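Local coordinates for protein scyllo-inositol 2-dehydrogenase (NADP(+)) IolW (PDB 3GDO) that catalyses the reversible NADPH-dependent reduction of scyllo-inosose to scyllo-inositol, at residues 26-31 and 305-310; 123-128 and 300-305; 191-196 and 217-222. All coordinates share one frame; numbering follows the deposited sequence.

How the contacts relate
IolW illustrates how a Gfo/Idh/MocA enzyme packs helix 303-315 and the residues leading into it against its Rossmann fold. Contacts 1 and 2 both use that helix, share Y305 and have centres 12 Å apart; V27 and L28 of contact 1 also pack on L303 of contact 2. Along the chain, the segments of contact 1 enclose those of contact 2, which in turn enclose contact 3. Contact 3 belongs to the mixed sheet, its centre 35 Å from that of contact 1 and 25 Å from that of contact 2. Two contacts thus join distant parts of the sequence, while the third pairs the open end of a hairpin on the opposite side of the chain's centre from contact 1.

Contact 1 of 3, residues 26-31 and 305-310; sequences DVLDEY and YYRKIA
Y31 turns its CG beside the backbone N (chi1 -70°), and this rotation carries the phenol across to the helical turn between Y306 and A310. L28 uses a similar first torsion (chi1 -67°), which points its two methyls at Y306 and R307.

The phenol docks by its oxygen. Y31 OH donates to Y306 O at 2.6 Å, and the same carbonyl also accepts the helical bond from A310 N at 3.1 Å, so two donors grip one oxygen. Beside the end of the phenol, A310 CB lies 3.9 Å from Y31 CZ, and CG2 of I309 also reaches the OH. The two tyrosine rings form an offset edge-to-face pair with planes at 82°, the edge of Y306 turned to the face of Y31.

L28 crosses Y306 nearly at a right angle, its CD1 resting 3.6 Å from Y306 CB, while CD2 approaches R307 NE at 3.8 Å. At the outer margin, E30 OE2 touches the aliphatic R307 CG at 3.8 Å; the two charged groups lie almost coplanar without meeting.

Helix 303-315, from the C-terminal part of the sequence, packs against the parallel Rossmann sheet. Y31 opens strand 31-37 and also touches I6, V8 and L68; I309 reaches L68 and V93 of strands 68-71 and 91-95. The Y306 hydroxyl is hydrogen-bonded to H21 of helix 15-26.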
loop_
_atom_site.group_PDB
_atom_site.type_symbol
_atom_site.label_atom_id
_atom_site.label_comp_id
_atom_site.label_asym_id
_atom_site.label_seq_id
_atom_site.Cartn_x
_atom_site.Cartn_y
_atom_site.Cartn_z
ATOM N N ASP B 26 29.795 -24.262 -4.805
ATOM C CA ASP B 26 30.715 -25.035 -3.963
ATOM C C ASP B 26 30.115 -26.226 -3.202
ATOM O O ASP B 26 30.816 -27.209 -2.987
ATOM C CB ASP B 26 31.430 -24.084 -2.988
ATOM C CG ASP B 26 32.494 -24.777 -2.156
ATOM O OD1 ASP B 26 33.517 -25.177 -2.740
ATOM O OD2 ASP B 26 32.319 -24.905 -0.920
ATOM N N VAL B 27 28.860 -26.157 -2.752
ATOM C CA VAL B 27 28.319 -27.310 -1.998
ATOM C C VAL B 27 27.589 -28.349 -2.864
ATOM O O VAL B 27 27.121 -29.357 -2.355
ATOM C CB VAL B 27 27.454 -26.922 -0.759
ATOM C CG1 VAL B 27 28.244 -26.035 0.195
ATOM C CG2 VAL B 27 26.145 -26.238 -1.193
ATOM N N LEU B 28 27.468 -28.091 -4.156
ATOM C CA LEU B 28 26.734 -28.988 -5.039
ATOM C C LEU B 28 27.692 -29.885 -5.841
ATOM O O LEU B 28 28.413 -29.393 -6.695
ATOM C CB LEU B 28 25.865 -28.160 -6.001
ATOM C CG LEU B 28 24.713 -27.390 -5.336
ATOM C CD1 LEU B 28 23.993 -26.538 -6.348
ATOM C CD2 LEU B 28 23.766 -28.372 -4.645
ATOM N N ASP B 29 27.714 -31.194 -5.589
ATOM C CA ASP B 29 28.662 -32.008 -6.383
ATOM C C ASP B 29 28.384 -32.138 -7.889
ATOM O O ASP B 29 29.275 -32.571 -8.641
ATOM C CB ASP B 29 29.110 -33.329 -5.733
ATOM C CG ASP B 29 28.132 -33.868 -4.713
ATOM O OD1 ASP B 29 26.957 -34.115 -5.066
ATOM O OD2 ASP B 29 28.562 -34.107 -3.565
ATOM N N GLU B 30 27.191 -31.719 -8.328
ATOM C CA GLU B 30 26.892 -31.587 -9.740
ATOM C C GLU B 30 27.827 -30.619 -10.479
ATOM O O GLU B 30 27.818 -30.555 -11.717
ATOM C CB GLU B 30 25.456 -31.077 -9.941
ATOM C CG GLU B 30 24.351 -31.977 -9.435
ATOM C CD GLU B 30 23.858 -31.564 -8.066
ATOM O OE1 GLU B 30 24.688 -31.469 -7.124
ATOM O OE2 GLU B 30 22.636 -31.344 -7.933
ATOM N N TYR B 31 28.587 -29.813 -9.734
ATOM C CA TYR B 31 29.356 -28.699 -10.334
ATOM C C TYR B 31 30.840 -28.749 -10.027
ATOM O O TYR B 31 31.246 -29.218 -8.971
ATOM C CB TYR B 31 28.825 -27.332 -9.855
ATOM C CG TYR B 31 27.465 -26.991 -10.422
ATOM C CD1 TYR B 31 27.347 -26.458 -11.698
ATOM C CD2 TYR B 31 26.302 -27.257 -9.698
ATOM C CE1 TYR B 31 26.113 -26.161 -12.229
ATOM C CE2 TYR B 31 25.055 -26.967 -10.214
ATOM C CZ TYR B 31 24.963 -26.399 -11.484
ATOM O OH TYR B 31 23.727 -26.104 -12.047
ATOM N N TYR B 305 17.583 -23.391 -7.417
ATOM C CA TYR B 305 17.862 -22.831 -8.739
ATOM C C TYR B 305 19.037 -23.602 -9.403
ATOM O O TYR B 305 18.971 -23.979 -10.574
ATOM C CB TYR B 305 18.192 -21.338 -8.666
ATOM C CG TYR B 305 18.628 -20.743 -9.984
ATOM C CD1 TYR B 305 17.703 -20.142 -10.825
ATOM C CD2 TYR B 305 19.950 -20.755 -10.377
ATOM C CE1 TYR B 305 18.072 -19.582 -12.014
ATOM C CE2 TYR B 305 20.328 -20.195 -11.581
ATOM C CZ TYR B 305 19.385 -19.621 -12.391
ATOM O OH TYR B 305 19.732 -19.056 -13.587
ATOM N N TYR B 306 20.104 -23.851 -8.659
ATOM C CA TYR B 306 21.240 -24.488 -9.310
ATOM C C TYR B 306 21.088 -26.011 -9.549
ATOM O O TYR B 306 21.650 -26.527 -10.496
ATOM C CB TYR B 306 22.572 -24.115 -8.635
ATOM C CG TYR B 306 23.127 -22.789 -9.143
ATOM C CD1 TYR B 306 23.496 -22.648 -10.467
ATOM C CD2 TYR B 306 23.284 -21.679 -8.288
ATOM C CE1 TYR B 306 23.988 -21.439 -10.961
ATOM C CE2 TYR B 306 23.809 -20.464 -8.754
ATOM C CZ TYR B 306 24.148 -20.350 -10.090
ATOM O OH TYR B 306 24.677 -19.193 -10.607
ATOM N N ARG B 307 20.362 -26.717 -8.685
ATOM C CA ARG B 307 20.057 -28.132 -8.948
ATOM C C ARG B 307 19.212 -28.242 -10.213
ATOM O O ARG B 307 19.382 -29.174 -11.016
ATOM C CB ARG B 307 19.333 -28.766 -7.779
ATOM C CG ARG B 307 20.166 -28.873 -6.532
ATOM C CD ARG B 307 19.338 -29.464 -5.375
ATOM N NE ARG B 307 20.210 -29.789 -4.247
ATOM C CZ ARG B 307 20.030 -29.393 -2.993
ATOM N NH1 ARG B 307 18.971 -28.690 -2.641
ATOM N NH2 ARG B 307 20.887 -29.773 -2.058
ATOM N N LYS B 308 18.333 -27.271 -10.417
ATOM C CA LYS B 308 17.501 -27.261 -11.613
ATOM C C LYS B 308 18.282 -26.919 -12.880
ATOM O O LYS B 308 18.071 -27.564 -13.909
ATOM C CB LYS B 308 16.264 -26.379 -11.443
ATOM C CG LYS B 308 15.000 -27.158 -11.074
ATOM C CD LYS B 308 14.195 -26.496 -9.940
ATOM C CE LYS B 308 12.681 -26.671 -10.157
ATOM N NZ LYS B 308 12.223 -28.089 -10.301
ATOM N N ILE B 309 19.177 -25.931 -12.811
ATOM C CA ILE B 309 20.045 -25.617 -13.931
ATOM C C ILE B 309 20.857 -26.880 -14.357
ATOM O O ILE B 309 20.978 -27.175 -15.537
ATOM C CB ILE B 309 21.028 -24.431 -13.603
ATOM C CG1 ILE B 309 20.286 -23.086 -13.498
ATOM C CG2 ILE B 309 22.201 -24.347 -14.631
ATOM C CD1 ILE B 309 19.897 -22.430 -14.843
ATOM N N ALA B 310 21.400 -27.598 -13.385
ATOM C CA ALA B 310 22.103 -28.844 -13.648
ATOM C C ALA B 310 21.206 -29.862 -14.386
ATOM O O ALA B 310 21.652 -30.520 -15.346
ATOM C CB ALA B 310 22.656 -29.424 -12.360
#

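Contact 2 of 3, residues 123-128 and 300-305; sequences HNRRWD and GSYLTY
G300 sets its CA 3.3 Å from W127 O, and S301 N donates to that same W127 O at 2.8 Å. Y302 swings its ring into the bend formed by residues 124-128. N124 CG lies between its backbone N and carbonyl carbon (chi1 67°), which brings the amide over this ring, ND2 sitting 3.0 Å above the centre of one face and the amide plane tilted 44° from it. At the ring's edge, Y302 OH donates a hydrogen bond to D128 OD1 at 2.6 Å, on the syn lone pair, and also lies over one face of the R125 guanidinium. R125 NH1 in turn donates to N124 OD1 at 2.8 Å.

T304 puts CG2 3.4 Å from W127 NE1, its own OG1 being hydrogen-bonded to S301 OG. Y305 finishes the run with CB over the indole face opposite R126 CB.

The phenol is fixed at its oxygen by the carboxylate and over its ring by the NH2 end of the N124 amide, whose partial positive charge probably suits the electron-rich face. The R125 guanidinium, salt-bridged to E257, lies close enough that it may also favour the negative charge of D128. The segment after strand 119-122 is thereby joined to the run into helix 303-315.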
loop_
_atom_site.group_PDB
_atom_site.type_symbol
_atom_site.label_atom_id
_atom_site.label_comp_id
_atom_site.label_asym_id
_atom_site.label_seq_id
_atom_site.Cartn_x
_atom_site.Cartn_y
_atom_site.Cartn_z
ATOM N N HIS B 123 16.851 -15.120 -10.991
ATOM C CA HIS B 123 15.735 -14.593 -10.183
ATOM C C HIS B 123 15.508 -15.518 -9.015
ATOM O O HIS B 123 14.509 -16.254 -8.944
ATOM C CB HIS B 123 14.458 -14.381 -11.007
ATOM C CG HIS B 123 14.446 -13.077 -11.748
ATOM N ND1 HIS B 123 14.347 -11.854 -11.104
ATOM C CD2 HIS B 123 14.567 -12.796 -13.068
ATOM C CE1 HIS B 123 14.359 -10.882 -12.002
ATOM N NE2 HIS B 123 14.499 -11.425 -13.205
ATOM N N ASN B 124 16.474 -15.499 -8.110
ATOM C CA ASN B 124 16.486 -16.481 -7.049
ATOM C C ASN B 124 15.491 -16.196 -5.938
ATOM O O ASN B 124 15.262 -17.075 -5.135
ATOM C CB ASN B 124 17.895 -16.710 -6.484
ATOM C CG ASN B 124 18.449 -15.506 -5.749
ATOM O OD1 ASN B 124 18.170 -14.366 -6.079
ATOM N ND2 ASN B 124 19.264 -15.774 -4.740
ATOM N N ARG B 125 14.904 -14.988 -5.898
ATOM C CA ARG B 125 13.869 -14.696 -4.882
ATOM C C ARG B 125 12.616 -15.543 -5.066
ATOM O O ARG B 125 11.716 -15.471 -4.229
ATOM C CB ARG B 125 13.449 -13.198 -4.832
ATOM C CG ARG B 125 14.496 -12.166 -4.404
ATOM C CD ARG B 125 15.758 -12.764 -3.912
ATOM N NE ARG B 125 16.554 -11.795 -3.181
ATOM C CZ ARG B 125 17.857 -11.582 -3.372
ATOM N NH1 ARG B 125 18.543 -12.242 -4.302
ATOM N NH2 ARG B 125 18.484 -10.687 -2.623
ATOM N N ARG B 126 12.526 -16.336 -6.140
ATOM C CA ARG B 126 11.466 -17.337 -6.203
ATOM C C ARG B 126 11.733 -18.445 -5.178
ATOM O O ARG B 126 10.853 -19.251 -4.931
ATOM C CB ARG B 126 11.310 -17.973 -7.579
ATOM C CG ARG B 126 10.886 -17.028 -8.699
ATOM C CD ARG B 126 10.738 -17.804 -10.004
ATOM N NE ARG B 126 10.647 -16.900 -11.139
ATOM C CZ ARG B 126 10.533 -17.283 -12.408
ATOM N NH1 ARG B 126 10.488 -18.582 -12.747
ATOM N NH2 ARG B 126 10.483 -16.357 -13.355
ATOM N N TRP B 127 12.942 -18.511 -4.630
ATOM C CA TRP B 127 13.248 -19.514 -3.558
ATOM C C TRP B 127 13.522 -18.876 -2.178
ATOM O O TRP B 127 14.147 -19.500 -1.304
ATOM C CB TRP B 127 14.332 -20.548 -4.017
ATOM C CG TRP B 127 13.848 -21.339 -5.248
ATOM C CD1 TRP B 127 13.164 -22.550 -5.261
ATOM C CD2 TRP B 127 13.967 -20.937 -6.622
ATOM N NE1 TRP B 127 12.843 -22.897 -6.554
ATOM C CE2 TRP B 127 13.330 -21.933 -7.407
ATOM C CE3 TRP B 127 14.516 -19.806 -7.260
ATOM C CZ2 TRP B 127 13.248 -21.847 -8.792
ATOM C CZ3 TRP B 127 14.439 -19.724 -8.643
ATOM C CH2 TRP B 127 13.820 -20.748 -9.396
ATOM N N ASP B 128 13.050 -17.633 -1.989
ATOM C CA ASP B 128 12.991 -16.982 -0.668
ATOM C C ASP B 128 11.976 -17.717 0.219
ATOM O O ASP B 128 10.946 -18.210 -0.285
ATOM C CB ASP B 128 12.556 -15.512 -0.794
ATOM C CG ASP B 128 13.711 -14.571 -1.070
ATOM O OD1 ASP B 128 14.829 -15.038 -1.369
ATOM O OD2 ASP B 128 13.516 -13.323 -0.972
ATOM N N GLY B 300 13.954 -21.243 3.026
ATOM C CA GLY B 300 14.404 -20.707 1.736
ATOM C C GLY B 300 15.434 -21.665 1.135
ATOM O O GLY B 300 16.201 -22.306 1.882
ATOM N N SER B 301 15.471 -21.757 -0.193
ATOM C CA SER B 301 16.270 -22.805 -0.878
ATOM C C SER B 301 16.890 -22.324 -2.188
ATOM O O SER B 301 16.450 -22.738 -3.272
ATOM C CB SER B 301 15.350 -24.006 -1.148
ATOM O OG SER B 301 16.071 -25.096 -1.680
ATOM N N TYR B 302 17.881 -21.430 -2.109
ATOM C CA TYR B 302 18.499 -20.891 -3.323
ATOM C C TYR B 302 19.228 -22.000 -4.122
ATOM O O TYR B 302 19.383 -21.887 -5.331
ATOM C CB TYR B 302 19.506 -19.757 -3.018
ATOM C CG TYR B 302 18.913 -18.393 -2.587
ATOM C CD1 TYR B 302 17.558 -18.092 -2.764
ATOM C CD2 TYR B 302 19.731 -17.418 -2.034
ATOM C CE1 TYR B 302 17.037 -16.850 -2.376
ATOM C CE2 TYR B 302 19.222 -16.141 -1.636
ATOM C CZ TYR B 302 17.882 -15.882 -1.805
ATOM O OH TYR B 302 17.379 -14.656 -1.443
ATOM N N LEU B 303 19.691 -23.035 -3.427
ATOM C CA LEU B 303 20.310 -24.217 -4.073
ATOM C C LEU B 303 19.424 -24.773 -5.163
ATOM O O LEU B 303 19.930 -25.264 -6.199
ATOM C CB LEU B 303 20.594 -25.327 -3.057
ATOM C CG LEU B 303 21.693 -25.047 -2.020
ATOM C CD1 LEU B 303 21.840 -26.266 -1.059
ATOM C CD2 LEU B 303 23.035 -24.717 -2.741
ATOM N N THR B 304 18.107 -24.684 -4.943
ATOM C CA THR B 304 17.149 -25.266 -5.864
ATOM C C THR B 304 17.346 -24.707 -7.279
ATOM O O THR B 304 17.311 -25.486 -8.245
ATOM C CB THR B 304 15.677 -25.122 -5.348
ATOM O OG1 THR B 304 15.575 -25.738 -4.060
ATOM C CG2 THR B 304 14.652 -25.752 -6.285
ATOM N N TYR B 305 17.583 -23.391 -7.417
ATOM C CA TYR B 305 17.862 -22.831 -8.739
ATOM C C TYR B 305 19.037 -23.602 -9.403
ATOM O O TYR B 305 18.971 -23.979 -10.574
ATOM C CB TYR B 305 18.192 -21.338 -8.666
ATOM C CG TYR B 305 18.628 -20.743 -9.984
ATOM C CD1 TYR B 305 17.703 -20.142 -10.825
ATOM C CD2 TYR B 305 19.950 -20.755 -10.377
ATOM C CE1 TYR B 305 18.072 -19.582 -12.014
ATOM C CE2 TYR B 305 20.328 -20.195 -11.581
ATOM C CZ TYR B 305 19.385 -19.621 -12.391
ATOM O OH TYR B 305 19.732 -19.056 -13.587
#

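Contact 3 of 3, residues 191-196 and 217-222; sequences GMPKAV and LDYGKL
P193 is the apolar centre: its CB stands 3.8 Å from the centroid of the Y219 ring and only 13° off the ring normal, a CH-pi contact over the middle of one face. The same P193 CB also lies 3.8 Å from L217 CB, and P193 CG rests near L217 CG. Farther along, V196 pairs with L217 as an antiparallel non-hydrogen-bonded pair, their side chains on the same face of the sheet.

Outward from this core the bonds begin. Y219 OH donates to G191 O at 2.8 Å, almost straight on to the carbonyl, which pins the far end of the ring while the proline covers its face. K194 N gives a bond of 2.7 Å to D218 O, and D218 N returns one of 2.9 Å to A195 O.

At the polar edge, K194 starts from the tight rotamer in which CG lies between the backbone N and the carbonyl carbon (chi1 47°). Its chain passes beside D218 O and over G220, ending with NZ 3.7 Å from D218 OD2, a long salt bridge. The other carboxylate oxygen closes an Asx turn, G220 N donating to D218 OD1 at 2.8 Å, and Q223 NE2 adds a second bond to it. This leads into the type II' turn from Y219 to L222, where G220 has positive phi.

The contact lies where strand 195-201 begins and strand 212-219 ends, at the open end of their hairpin in the mixed sheet. Helix 174-190 gives way to it at G191 and touches Y219 through T186 and L187, I332 of helix 323-342 packs on P193 and V196, and D218 meets K343 of the second subunit.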
loop_
_atom_site.group_PDB
_atom_site.type_symbol
_atom_site.label_atom_id
_atom_site.label_comp_id
_atom_site.label_asym_id
_atom_site.label_seq_id
_atom_site.Cartn_x
_atom_site.Cartn_y
_atom_site.Cartn_z
ATOM N N GLY B 191 1.047 -14.432 -14.208
ATOM C CA GLY B 191 1.251 -14.124 -15.637
ATOM C C GLY B 191 1.330 -12.632 -15.872
ATOM O O GLY B 191 1.503 -11.849 -14.929
ATOM N N MET B 192 1.204 -12.213 -17.121
ATOM C CA MET B 192 1.328 -10.820 -17.459
ATOM C C MET B 192 0.028 -10.087 -17.163
ATOM O O MET B 192 -1.063 -10.637 -17.404
ATOM C CB MET B 192 1.703 -10.646 -18.949
ATOM C CG MET B 192 3.219 -10.904 -19.292
ATOM S SD MET B 192 4.413 -9.815 -18.446
ATOM C CE MET B 192 4.546 -8.513 -19.615
ATOM N N PRO B 193 0.135 -8.827 -16.665
ATOM C CA PRO B 193 -1.034 -7.992 -16.424
ATOM C C PRO B 193 -1.519 -7.344 -17.721
ATOM O O PRO B 193 -0.867 -7.439 -18.750
ATOM C CB PRO B 193 -0.495 -6.909 -15.473
ATOM C CG PRO B 193 0.935 -6.741 -15.896
ATOM C CD PRO B 193 1.393 -8.141 -16.286
ATOM N N LYS B 194 -2.645 -6.654 -17.688
ATOM C CA LYS B 194 -3.033 -5.973 -18.903
ATOM C C LYS B 194 -2.608 -4.521 -18.950
ATOM O O LYS B 194 -2.661 -3.908 -20.012
ATOM C CB LYS B 194 -4.500 -6.140 -19.220
ATOM C CG LYS B 194 -5.472 -5.918 -18.110
ATOM C CD LYS B 194 -6.825 -6.427 -18.628
ATOM C CE LYS B 194 -7.917 -6.442 -17.563
ATOM N NZ LYS B 194 -8.444 -5.064 -17.327
ATOM N N ALA B 195 -2.152 -3.979 -17.814
ATOM C CA ALA B 195 -1.688 -2.612 -17.802
ATOM C C ALA B 195 -0.817 -2.368 -16.585
ATOM O O ALA B 195 -0.825 -3.177 -15.636
ATOM C CB ALA B 195 -2.866 -1.638 -17.864
ATOM N N VAL B 196 -0.034 -1.288 -16.640
ATOM C CA VAL B 196 0.849 -0.902 -15.535
ATOM C C VAL B 196 0.625 0.579 -15.320
ATOM O O VAL B 196 0.615 1.359 -16.289
ATOM C CB VAL B 196 2.345 -1.142 -15.890
ATOM C CG1 VAL B 196 3.309 -0.630 -14.788
ATOM C CG2 VAL B 196 2.611 -2.611 -16.198
ATOM N N LEU B 217 -0.039 -3.226 -11.105
ATOM C CA LEU B 217 -0.263 -4.172 -12.226
ATOM C C LEU B 217 -1.716 -4.619 -12.300
ATOM O O LEU B 217 -2.255 -5.241 -11.358
ATOM C CB LEU B 217 0.678 -5.382 -12.168
ATOM C CG LEU B 217 2.143 -5.198 -12.593
ATOM C CD1 LEU B 217 2.878 -4.105 -11.837
ATOM C CD2 LEU B 217 2.931 -6.524 -12.440
ATOM N N ASP B 218 -2.341 -4.254 -13.423
ATOM C CA ASP B 218 -3.772 -4.370 -13.587
ATOM C C ASP B 218 -4.085 -5.757 -14.147
ATOM O O ASP B 218 -3.751 -6.057 -15.298
ATOM C CB ASP B 218 -4.282 -3.237 -14.517
ATOM C CG ASP B 218 -5.810 -3.306 -14.796
ATOM O OD1 ASP B 218 -6.550 -4.102 -14.167
ATOM O OD2 ASP B 218 -6.261 -2.536 -15.677
ATOM N N TYR B 219 -4.669 -6.604 -13.315
ATOM C CA TYR B 219 -5.174 -7.898 -13.771
ATOM C C TYR B 219 -6.713 -7.914 -13.665
ATOM O O TYR B 219 -7.276 -8.928 -13.325
ATOM C CB TYR B 219 -4.634 -9.013 -12.898
ATOM C CG TYR B 219 -3.127 -9.247 -12.947
ATOM C CD1 TYR B 219 -2.571 -10.231 -13.799
ATOM C CD2 TYR B 219 -2.262 -8.525 -12.121
ATOM C CE1 TYR B 219 -1.178 -10.479 -13.828
ATOM C CE2 TYR B 219 -0.882 -8.777 -12.128
ATOM C CZ TYR B 219 -0.342 -9.742 -12.992
ATOM O OH TYR B 219 1.013 -9.954 -12.991
ATOM N N GLY B 220 -7.381 -6.784 -13.888
ATOM C CA GLY B 220 -8.861 -6.749 -13.852
ATOM C C GLY B 220 -9.354 -6.726 -12.413
ATOM O O GLY B 220 -9.188 -5.728 -11.691
ATOM N N LYS B 221 -9.966 -7.819 -11.988
ATOM C CA LYS B 221 -10.462 -7.917 -10.633
ATOM C C LYS B 221 -9.269 -7.922 -9.653
ATOM O O LYS B 221 -9.309 -7.253 -8.605
ATOM C CB LYS B 221 -11.307 -9.169 -10.481
ATOM C CG LYS B 221 -11.875 -9.320 -9.079
ATOM C CD LYS B 221 -12.641 -10.644 -8.937
ATOM C CE LYS B 221 -12.797 -10.988 -7.456
ATOM N NZ LYS B 221 -13.531 -12.265 -7.266
ATOM N N LEU B 222 -8.226 -8.665 -10.014
ATOM C CA LEU B 222 -6.967 -8.730 -9.258
ATOM C C LEU B 222 -6.116 -7.471 -9.474
ATOM O O LEU B 222 -5.855 -7.047 -10.629
ATOM C CB LEU B 222 -6.159 -9.975 -9.646
ATOM C CG LEU B 222 -4.699 -10.117 -9.169
ATOM C CD1 LEU B 222 -4.637 -10.060 -7.631
ATOM C CD2 LEU B 222 -4.012 -11.420 -9.687
#